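PDB 2OP5: hypothetical protein from Uncultured marine organism, which is of unknown function but forms a dimer with a ferredoxin-like fold and belongs to the dimeric alpha/beta-barrel clan. Local coordinates for residues T19-N22 with E23-F27. Sequence-based numbering, arbitrary orientation. Where two conformers were deposited one is given.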
ATOM      1  N   THR A  19      15.700 -13.692  -0.766  1.00 23.68           N
ATOM      2  CA  THR A  19      16.170 -14.879  -1.475  1.00 23.90           C
ATOM      3  C   THR A  19      15.793 -16.180  -0.741  1.00 23.92           C
ATOM      4  O   THR A  19      16.004 -17.282  -1.256  1.00 22.79           O
ATOM      5  CB  THR A  19      17.698 -14.851  -1.722  1.00 24.57           C
ATOM      6  OG1 THR A  19      18.394 -14.925  -0.478  1.00 25.75           O
ATOM      7  CG2 THR A  19      18.123 -13.586  -2.493  1.00 25.96           C
ATOM      8  N   SER A  20      15.256 -16.054   0.465  1.00 24.07           N
ATOM      9  CA  SER A  20      14.784 -17.217   1.211  1.00 23.78           C
ATOM     10  C   SER A  20      13.716 -16.786   2.207  1.00 24.48           C
ATOM     11  O   SER A  20      13.678 -15.625   2.638  1.00 22.99           O
ATOM     12  CB  SER A  20      15.925 -17.903   1.961  1.00 23.46           C
ATOM     13  OG  SER A  20      16.388 -17.097   3.033  1.00 21.22           O
ATOM     14  N   GLU A  21      12.870 -17.750   2.564  1.00 25.29           N
ATOM     15  CA  GLU A  21      11.832 -17.549   3.539  1.00 26.18           C
ATOM     16  C   GLU A  21      12.463 -17.310   4.923  1.00 25.82           C
ATOM     17  O   GLU A  21      12.026 -16.423   5.647  1.00 25.05           O
ATOM     18  CB  GLU A  21      10.881 -18.746   3.558  1.00 26.90           C
ATOM     19  CG  GLU A  21       9.621 -18.531   4.381  1.00 30.07           C
ATOM     20  CD  GLU A  21       8.715 -17.419   3.845  1.00 33.07           C
ATOM     21  OE1 GLU A  21       8.843 -17.029   2.654  1.00 33.00           O
ATOM     22  OE2 GLU A  21       7.857 -16.952   4.626  1.00 34.64           O
ATOM     23  N   ASN A  22      13.500 -18.064   5.282  1.00 25.57           N
ATOM     24  CA  ASN A  22      14.149 -17.855   6.585  1.00 25.47           C
ATOM     25  C   ASN A  22      14.647 -16.426   6.718  1.00 25.40           C
ATOM     26  O   ASN A  22      14.514 -15.817   7.784  1.00 25.97           O
ATOM     27  CB  ASN A  22      15.288 -18.853   6.862  1.00 25.05           C
ATOM     28  CG  ASN A  22      14.793 -20.225   7.317  1.00 25.73           C
ATOM     29  OD1 ASN A  22      13.598 -20.446   7.547  1.00 24.86           O
ATOM     30  ND2 ASN A  22      15.735 -21.158   7.474  1.00 23.95           N
ATOM     31  N   GLU A  23      15.180 -15.870   5.641  1.00 25.46           N
ATOM     32  CA  GLU A  23      15.661 -14.488   5.691  1.00 26.36           C
ATOM     33  C   GLU A  23      14.508 -13.491   5.878  1.00 25.82           C
ATOM     34  O   GLU A  23      14.615 -12.537   6.661  1.00 25.76           O
ATOM     35  CB  GLU A  23      16.481 -14.155   4.454  1.00 26.81           C
ATOM     36  CG  GLU A  23      17.207 -12.830   4.592  1.00 30.17           C
ATOM     37  CD  GLU A  23      18.327 -12.658   3.587  1.00 31.80           C
ATOM     38  OE1 GLU A  23      19.084 -13.623   3.364  1.00 33.75           O
ATOM     39  OE2 GLU A  23      18.470 -11.546   3.039  1.00 33.46           O
ATOM     40  N   LEU A  24      13.402 -13.719   5.180  1.00 25.73           N
ATOM     41  CA  LEU A  24      12.204 -12.895   5.365  1.00 25.65           C
ATOM     42  C   LEU A  24      11.736 -12.949   6.820  1.00 25.31           C
ATOM     43  O   LEU A  24      11.467 -11.903   7.423  1.00 25.60           O
ATOM     44  CB  LEU A  24      11.091 -13.351   4.407  1.00 25.39           C
ATOM     45  CG  LEU A  24       9.683 -12.733   4.508  1.00 26.26           C
ATOM     46  CD1 LEU A  24       9.015 -12.834   3.159  1.00 26.59           C
ATOM     47  CD2 LEU A  24       8.776 -13.321   5.616  1.00 26.07           C
ATOM     48  N   GLU A  25      11.681 -14.155   7.393  1.00 25.47           N
ATOM     49  CA  GLU A  25      11.246 -14.350   8.781  0.50 25.45           C
ATOM     50  C   GLU A  25      12.151 -13.644   9.776  1.00 25.35           C
ATOM     51  O   GLU A  25      11.683 -13.122  10.800  1.00 25.75           O
ATOM     52  CB  GLU A  25      11.208 -15.831   9.139  0.50 25.10           C
ATOM     53  CG  GLU A  25      10.184 -16.645   8.374  0.50 26.42           C
ATOM     54  CD  GLU A  25      10.194 -18.099   8.775  0.50 25.99           C
ATOM     55  OE1 GLU A  25      10.067 -18.375   9.991  0.50 27.08           O
ATOM     56  OE2 GLU A  25      10.324 -18.961   7.877  0.50 27.58           O
ATOM     57  N   LEU A  26      13.456 -13.644   9.490  1.00 24.52           N
ATOM     58  CA  LEU A  26      14.446 -12.985  10.355  1.00 24.20           C
ATOM     59  C   LEU A  26      14.329 -11.470  10.302  1.00 24.17           C
ATOM     60  O   LEU A  26      14.505 -10.799  11.323  1.00 24.95           O
ATOM     61  CB  LEU A  26      15.873 -13.378   9.971  1.00 24.13           C
ATOM     62  CG  LEU A  26      16.963 -12.690  10.821  1.00 24.69           C
ATOM     63  CD1 LEU A  26      16.852 -13.089  12.285  1.00 23.70           C
ATOM     64  CD2 LEU A  26      18.306 -13.035  10.289  1.00 24.55           C
ATOM     65  N   PHE A  27      14.104 -10.944   9.102  1.00 23.93           N
ATOM     66  CA  PHE A  27      13.894  -9.513   8.868  1.00 24.40           C
ATOM     67  C   PHE A  27      12.646  -9.043   9.603  1.00 25.42           C
ATOM     68  O   PHE A  27      12.662  -7.992  10.248  1.00 25.21           O
ATOM     69  CB  PHE A  27      13.736  -9.215   7.355  1.00 24.07           C
ATOM     70  CG  PHE A  27      13.661  -7.739   7.039  1.00 24.63           C
ATOM     71  CD1 PHE A  27      14.800  -7.032   6.704  1.00 24.72           C
ATOM     72  CD2 PHE A  27      12.469  -7.060   7.114  1.00 22.80           C
ATOM     73  CE1 PHE A  27      14.739  -5.705   6.448  1.00 24.46           C
ATOM     74  CE2 PHE A  27      12.420  -5.724   6.875  1.00 25.30           C
ATOM     75  CZ  PHE A  27      13.553  -5.046   6.523  1.00 25.54           C
TER
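Ser20 is the N-cap of helix 21-28: its OG accepts a hydrogen bond from Glu23 N (3.1 Å, N-H...O angle 152°). With chi1 at 70°, OG tucks in close to its own main chain on both sides, which brings it within reach of that amide. Serine suits the site, its short side chain supplying an acceptor to a first-turn N-H that no preceding turn can serve. Ser20 O then begins the regular i to i+4 ladder by taking Leu24 N (3.2 Å). Next, Glu21 O receives Glu25 N at 2.9 Å, and Asn22 O receives Leu26 N at 3.0 Å. Glu21 and Glu23, near the helix N-terminus, would probably interact favourably with its dipole, and both carboxylates have partners elsewhere: Glu21 OE1 bonds His62 ND1, and Glu23 OE2 takes Val99 N. Buried Leu24 packs on Phe18, His62 and Lys55 of strand 48-56, while Phe27 meets the rings of Phe18 and Phe98, seating the short helix that follows strand 10-17 against neighbouring loops and strand 48-56, an outer strand of this chain's four-stranded antiparallel sheet.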